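Local coordinates for ribosome hibernation protein YHBH (Vibrio cholerae serotype O1, PDB 4HEI) that probably inhibits translation in stationary phase by binding the small ribosomal subunit, and associates with 100S particles, the dimers of 70S ribosomes, at residues A59-H64 with D79-Q84; V37-R42 with A50-H55. All blocks are in the same frame, centred on the assembly; numbering follows the deposited sequence.

Both contacts belong to one beta-alpha-beta-beta-beta-alpha domain, the fold shared with YfiA, and their centres lie about 10 Å apart. Contact 2 comes first along the chain and joins strands 34-44 and 47-56 as a hairpin; contact 1 follows it, laying helix 70-91 against the edge strand 59-67. Strands 47-56 and 59-67 are neighbours in the four-stranded mixed sheet, so Ile61 and Ala63 of contact 1 are probably hydrogen-bonded through their carbonyls to Leu54 and Ala52 of contact 2. Contact 2 thus builds the middle of the sheet, and contact 1 lays the last helix over one face at its edge strand, while His62, His64 and His55 bind cobalt on the face turned from the helices.

Contact 1: A59-H64 with D79-Q84; sequences AEIHAH and DKLVRQ. With 3CO (cobalt (III) ion), chain C.
Lys80 NZ donates a hydrogen bond to His64 O at 2.7 Å, in the plane of that carbonyl. The lysine suits this place because its long chain, extended beyond CG, carries the ammonium from the helix surface to the strand, with its CB packed on Ala63 CB on the way. One helical turn on, Gln84 reaches the strand with a similarly extended chain. Its NE2 donates to His62 O at 3.1 Å, the oxygen lying close to the amide plane of the glutamine, although the donor stands 47° above the plane of the carbonyl. The other end of the same amide, OE1, accepts from a water that also donates to Glu60 O, so direct and water-mediated bonds together fix the rotation of the amide.

Beneath these polar links lies an apolar layer. Ile61 CG2, anti to the backbone N, is directed to the helix and meets Leu81 CD2 at 3.7 Å, while Gln84 CB touches Ile61 CG2 as well. Ala63 presents a single methyl to Leu81 CD2, and a side chain this small probably allows the close approach, the axes of the two segments being 8.1 Å apart. Segment 79-84 crosses segment 59-64 obliquely antiparallel, at 151°. Leu77 and Leu85 continue this packing along helix 70-91.

His62 and His64 alternate with Ile61 and Ala63 and leave from the other face of the strand. Their NE2 atoms bind one cobalt ion, at 2.1 Å for His62 and 1.9 Å for His64; a third ligand atom comes from elsewhere in the structure. With imidazoles and metal on one side and aliphatic groups on the other, the strand is amphipathic, and the lysine and glutamine of the helix satisfy two of its edge carbonyls.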
loop_
_atom_site.group_PDB
_atom_site.type_symbol
_atom_site.label_atom_id
_atom_site.label_comp_id
_atom_site.label_asym_id
_atom_site.label_seq_id
_atom_site.Cartn_x
_atom_site.Cartn_y
_atom_site.Cartn_z
ATOM N N ALA A 59 -5.226 -13.697 7.492
ATOM C CA ALA A 59 -6.103 -12.649 6.987
ATOM C C ALA A 59 -5.493 -11.797 5.883
ATOM O O ALA A 59 -4.304 -11.877 5.597
ATOM C CB ALA A 59 -6.555 -11.755 8.136
ATOM N N GLU A 60 -6.343 -10.992 5.260
ATOM C CA GLU A 60 -5.933 -10.087 4.201
ATOM C C GLU A 60 -6.428 -8.703 4.518
ATOM O O GLU A 60 -7.518 -8.530 5.064
ATOM C CB GLU A 60 -6.531 -10.482 2.854
ATOM C CG GLU A 60 -5.783 -11.531 2.094
ATOM C CD GLU A 60 -6.428 -11.783 0.747
ATOM O OE1 GLU A 60 -7.662 -11.947 0.710
ATOM O OE2 GLU A 60 -5.709 -11.811 -0.268
ATOM N N ILE A 61 -5.618 -7.723 4.155
ATOM C CA ILE A 61 -5.937 -6.325 4.336
ATOM C C ILE A 61 -5.872 -5.762 2.924
ATOM O O ILE A 61 -4.858 -5.918 2.225
ATOM C CB ILE A 61 -4.898 -5.618 5.230
ATOM C CG1 ILE A 61 -4.905 -6.250 6.626
ATOM C CG2 ILE A 61 -5.199 -4.124 5.308
ATOM C CD1 ILE A 61 -6.236 -6.144 7.339
ATOM N N HIS A 62 -6.960 -5.134 2.496
ATOM C CA HIS A 62 -7.020 -4.580 1.153
ATOM C C HIS A 62 -7.643 -3.193 1.152
ATOM O O HIS A 62 -8.580 -2.920 1.907
ATOM C CB HIS A 62 -7.815 -5.536 0.235
ATOM C CG HIS A 62 -8.180 -4.952 -1.098
ATOM N ND1 HIS A 62 -9.313 -4.192 -1.292
ATOM C CD2 HIS A 62 -7.553 -5.000 -2.298
ATOM C CE1 HIS A 62 -9.368 -3.796 -2.552
ATOM N NE2 HIS A 62 -8.312 -4.272 -3.185
ATOM N N ALA A 63 -7.091 -2.320 0.324
ATOM C CA ALA A 63 -7.607 -0.970 0.193
ATOM C C ALA A 63 -7.073 -0.269 -1.045
ATOM O O ALA A 63 -6.031 -0.639 -1.580
ATOM C CB ALA A 63 -7.257 -0.161 1.434
ATOM N N HIS A 64 -7.816 0.736 -1.495
ATOM C CA HIS A 64 -7.447 1.560 -2.635
ATOM C C HIS A 64 -7.594 2.998 -2.153
ATOM O O HIS A 64 -8.375 3.274 -1.237
ATOM C CB HIS A 64 -8.418 1.397 -3.811
ATOM C CG HIS A 64 -8.378 0.058 -4.474
ATOM N ND1 HIS A 64 -9.028 -0.191 -5.663
ATOM C CD2 HIS A 64 -7.789 -1.108 -4.115
ATOM C CE1 HIS A 64 -8.845 -1.452 -6.006
ATOM N NE2 HIS A 64 -8.097 -2.030 -5.084
ATOM N N ASP A 79 -2.699 5.174 5.118
ATOM C CA ASP A 79 -3.546 5.521 6.251
ATOM C C ASP A 79 -4.721 4.552 6.355
ATOM O O ASP A 79 -5.118 4.178 7.455
ATOM C CB ASP A 79 -4.056 6.962 6.142
ATOM C CG ASP A 79 -2.996 7.984 6.520
ATOM O OD1 ASP A 79 -2.237 7.718 7.472
ATOM O OD2 ASP A 79 -2.925 9.056 5.882
ATOM N N LYS A 80 -5.266 4.134 5.214
ATOM C CA LYS A 80 -6.382 3.188 5.220
ATOM C C LYS A 80 -5.911 1.808 5.686
ATOM O O LYS A 80 -6.596 1.134 6.453
ATOM C CB LYS A 80 -7.002 3.060 3.825
ATOM C CG LYS A 80 -7.677 4.316 3.303
ATOM C CD LYS A 80 -8.441 4.019 2.017
ATOM C CE LYS A 80 -9.067 5.274 1.436
ATOM N NZ LYS A 80 -9.889 4.963 0.230
ATOM N N LEU A 81 -4.737 1.394 5.216
ATOM C CA LEU A 81 -4.184 0.096 5.592
ATOM C C LEU A 81 -3.879 0.048 7.087
ATOM O O LEU A 81 -4.164 -0.941 7.753
ATOM C CB LEU A 81 -2.901 -0.186 4.797
ATOM C CG LEU A 81 -3.042 -0.321 3.278
ATOM C CD1 LEU A 81 -1.659 -0.479 2.660
ATOM C CD2 LEU A 81 -3.915 -1.526 2.946
ATOM N N VAL A 82 -3.304 1.128 7.610
ATOM C CA VAL A 82 -2.974 1.197 9.033
ATOM C C VAL A 82 -4.231 1.051 9.890
ATOM O O VAL A 82 -4.216 0.338 10.894
ATOM C CB VAL A 82 -2.264 2.531 9.386
ATOM C CG1 VAL A 82 -2.067 2.642 10.896
ATOM C CG2 VAL A 82 -0.920 2.600 8.688
ATOM N N ARG A 83 -5.320 1.714 9.499
ATOM C CA ARG A 83 -6.577 1.618 10.248
ATOM C C ARG A 83 -7.024 0.166 10.293
ATOM O O ARG A 83 -7.375 -0.359 11.350
ATOM C CB ARG A 83 -7.691 2.442 9.591
ATOM C CG ARG A 83 -7.451 3.936 9.544
ATOM C CD ARG A 83 -8.772 4.693 9.409
ATOM N NE ARG A 83 -8.556 6.127 9.252
ATOM C CZ ARG A 83 -8.234 6.717 8.104
ATOM N NH1 ARG A 83 -8.097 5.997 6.998
ATOM N NH2 ARG A 83 -8.034 8.028 8.065
ATOM N N GLN A 84 -7.017 -0.486 9.136
ATOM C CA GLN A 84 -7.430 -1.879 9.064
ATOM C C GLN A 84 -6.478 -2.809 9.812
ATOM O O GLN A 84 -6.909 -3.790 10.414
ATOM C CB GLN A 84 -7.553 -2.318 7.606
ATOM C CG GLN A 84 -8.647 -1.597 6.843
ATOM C CD GLN A 84 -8.793 -2.107 5.423
ATOM O OE1 GLN A 84 -9.045 -3.292 5.197
ATOM N NE2 GLN A 84 -8.632 -1.212 4.459
HETATM CO CO 3CO C . -7.745 -3.913 -5.146
HETATM O O HOH W 1 -9.459 -6.335 5.147
#

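Contact 2: V37-R42 with A50-H55; sequences VQVILR and AEATLH. With 3CO (cobalt (III) ion), chain D.
Strands 37-42 and 50-55 run antiparallel at 170°, in register, as the two arms of a beta hairpin at the centre of the mixed sheet of this HPF/YfiA domain. Gln38 with Thr53 and Ile40 with Glu51 are the hydrogen-bonded pairs, each closed by two N-H to O bonds; the shortest runs from Glu51 N to Ile40 O at 2.7 Å. CA-H to O contacts, such as Ala52 CA to Gln38 O at 3.1 Å, reinforce the ladder.

Val37, Val39, Leu41, Ala50, Ala52 and Leu54 point to the helix-covered face, where Phe24 of helix 14-27 and Leu77, Leu81 and Leu85 of helix 70-91 complete the core. Branched valines and small alanines suit a sheet face packed directly under two helices. Val37 and Leu54 lie side by side, tightly packed, with CG1 of Val37 only 3.5 Å from CD2 of Leu54.

The other face is more polar. Gln38 bends beside its own strand (chi2 67°), and its NE2 donates to Val39 O and is also hydrogen-bonded to Asn4 OD1 of strand 2-8. His55 binds a second cobalt ion through ND1 at 2.0 Å. Glu51, its chain extended beyond CG, sends OE2 over the aliphatic chain of Ile40, 3.7 Å from its CD1.

Arg42 starts from a cramped first torsion, CG between the backbone N and the carbonyl carbon (chi1 62°), which turns its chain across Glu51. Their salt bridge puts two hydrogen bonds on one atom: Glu51 OE1, in the guanidinium plane, is met by Arg42 NE at 2.7 Å from above the carboxylate plane and by Arg42 NH2 at 2.9 Å nearly along its C-O bond.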
loop_
_atom_site.group_PDB
_atom_site.type_symbol
_atom_site.label_atom_id
_atom_site.label_comp_id
_atom_site.label_asym_id
_atom_site.label_seq_id
_atom_site.Cartn_x
_atom_site.Cartn_y
_atom_site.Cartn_z
ATOM N N VAL A 37 3.074 -8.783 0.066
ATOM C CA VAL A 37 2.430 -7.496 -0.155
ATOM C C VAL A 37 2.408 -7.182 -1.645
ATOM O O VAL A 37 3.417 -7.333 -2.335
ATOM C CB VAL A 37 3.187 -6.347 0.554
ATOM C CG1 VAL A 37 2.553 -5.007 0.196
ATOM C CG2 VAL A 37 3.179 -6.563 2.066
ATOM N N GLN A 38 1.249 -6.765 -2.144
ATOM C CA GLN A 38 1.129 -6.382 -3.542
ATOM C C GLN A 38 0.662 -4.937 -3.585
ATOM O O GLN A 38 -0.215 -4.540 -2.824
ATOM C CB GLN A 38 0.106 -7.232 -4.284
ATOM C CG GLN A 38 -0.125 -6.785 -5.724
ATOM C CD GLN A 38 1.096 -7.006 -6.616
ATOM O OE1 GLN A 38 1.666 -8.101 -6.638
ATOM N NE2 GLN A 38 1.489 -5.976 -7.362
ATOM N N VAL A 39 1.260 -4.156 -4.471
ATOM C CA VAL A 39 0.888 -2.768 -4.628
ATOM C C VAL A 39 0.752 -2.509 -6.115
ATOM O O VAL A 39 1.574 -2.962 -6.908
ATOM C CB VAL A 39 1.965 -1.802 -4.047
ATOM C CG1 VAL A 39 1.585 -0.343 -4.356
ATOM C CG2 VAL A 39 2.066 -1.992 -2.541
ATOM N N ILE A 40 -0.311 -1.808 -6.487
ATOM C CA ILE A 40 -0.540 -1.453 -7.877
ATOM C C ILE A 40 -0.796 0.044 -7.956
ATOM O O ILE A 40 -1.666 0.577 -7.261
ATOM C CB ILE A 40 -1.755 -2.194 -8.479
ATOM C CG1 ILE A 40 -1.485 -3.697 -8.532
ATOM C CG2 ILE A 40 -2.020 -1.692 -9.894
ATOM C CD1 ILE A 40 -2.604 -4.480 -9.184
ATOM N N LEU A 41 -0.026 0.714 -8.807
ATOM C CA LEU A 41 -0.160 2.149 -9.016
ATOM C C LEU A 41 -0.638 2.311 -10.454
ATOM O O LEU A 41 -0.033 1.772 -11.374
ATOM C CB LEU A 41 1.189 2.847 -8.830
ATOM C CG LEU A 41 1.893 2.578 -7.491
ATOM C CD1 LEU A 41 3.135 3.439 -7.384
ATOM C CD2 LEU A 41 0.950 2.865 -6.341
ATOM N N ARG A 42 -1.739 3.023 -10.641
ATOM C CA ARG A 42 -2.252 3.207 -11.984
ATOM C C ARG A 42 -2.995 4.516 -12.141
ATOM O O ARG A 42 -3.345 5.175 -11.162
ATOM C CB ARG A 42 -3.166 2.041 -12.369
ATOM C CG ARG A 42 -4.400 1.901 -11.494
ATOM C CD ARG A 42 -5.244 0.700 -11.911
ATOM N NE ARG A 42 -6.363 0.486 -10.992
ATOM C CZ ARG A 42 -7.599 0.940 -11.182
ATOM N NH1 ARG A 42 -7.905 1.632 -12.272
ATOM N NH2 ARG A 42 -8.528 0.722 -10.262
ATOM N N ALA A 50 -3.806 4.160 -6.126
ATOM C CA ALA A 50 -2.859 3.281 -5.440
ATOM C C ALA A 50 -3.663 2.161 -4.795
ATOM O O ALA A 50 -4.607 2.419 -4.046
ATOM C CB ALA A 50 -2.085 4.053 -4.366
ATOM N N GLU A 51 -3.288 0.924 -5.105
ATOM C CA GLU A 51 -3.958 -0.260 -4.590
ATOM C C GLU A 51 -2.970 -1.114 -3.813
ATOM O O GLU A 51 -1.782 -1.175 -4.156
ATOM C CB GLU A 51 -4.502 -1.116 -5.739
ATOM C CG GLU A 51 -5.442 -0.417 -6.716
ATOM C CD GLU A 51 -5.905 -1.345 -7.829
ATOM O OE1 GLU A 51 -6.720 -0.913 -8.675
ATOM O OE2 GLU A 51 -5.453 -2.510 -7.864
ATOM N N ALA A 52 -3.457 -1.786 -2.776
ATOM C CA ALA A 52 -2.597 -2.668 -1.994
ATOM C C ALA A 52 -3.353 -3.813 -1.334
ATOM O O ALA A 52 -4.504 -3.663 -0.897
ATOM C CB ALA A 52 -1.838 -1.869 -0.924
ATOM N N THR A 53 -2.696 -4.965 -1.277
ATOM C CA THR A 53 -3.240 -6.141 -0.630
ATOM C C THR A 53 -2.123 -6.658 0.255
ATOM O O THR A 53 -1.023 -6.947 -0.229
ATOM C CB THR A 53 -3.621 -7.253 -1.638
ATOM O OG1 THR A 53 -4.541 -6.733 -2.606
ATOM C CG2 THR A 53 -4.284 -8.418 -0.912
ATOM N N LEU A 54 -2.390 -6.734 1.550
ATOM C CA LEU A 54 -1.405 -7.230 2.495
ATOM C C LEU A 54 -1.872 -8.593 2.998
ATOM O O LEU A 54 -3.011 -8.748 3.449
ATOM C CB LEU A 54 -1.261 -6.275 3.682
ATOM C CG LEU A 54 -1.110 -4.768 3.453
ATOM C CD1 LEU A 54 -0.682 -4.110 4.764
ATOM C CD2 LEU A 54 -0.100 -4.488 2.365
ATOM N N HIS A 55 -0.997 -9.581 2.898
ATOM C CA HIS A 55 -1.317 -10.922 3.356
ATOM C C HIS A 55 -0.648 -11.102 4.709
ATOM O O HIS A 55 0.575 -11.220 4.804
ATOM C CB HIS A 55 -0.811 -11.932 2.334
ATOM C CG HIS A 55 -1.408 -11.748 0.968
ATOM N ND1 HIS A 55 -2.482 -12.488 0.516
ATOM C CD2 HIS A 55 -1.112 -10.871 -0.021
ATOM C CE1 HIS A 55 -2.822 -12.072 -0.693
ATOM N NE2 HIS A 55 -2.006 -11.092 -1.042
HETATM CO CO 3CO D . -3.180 -14.347 0.855
#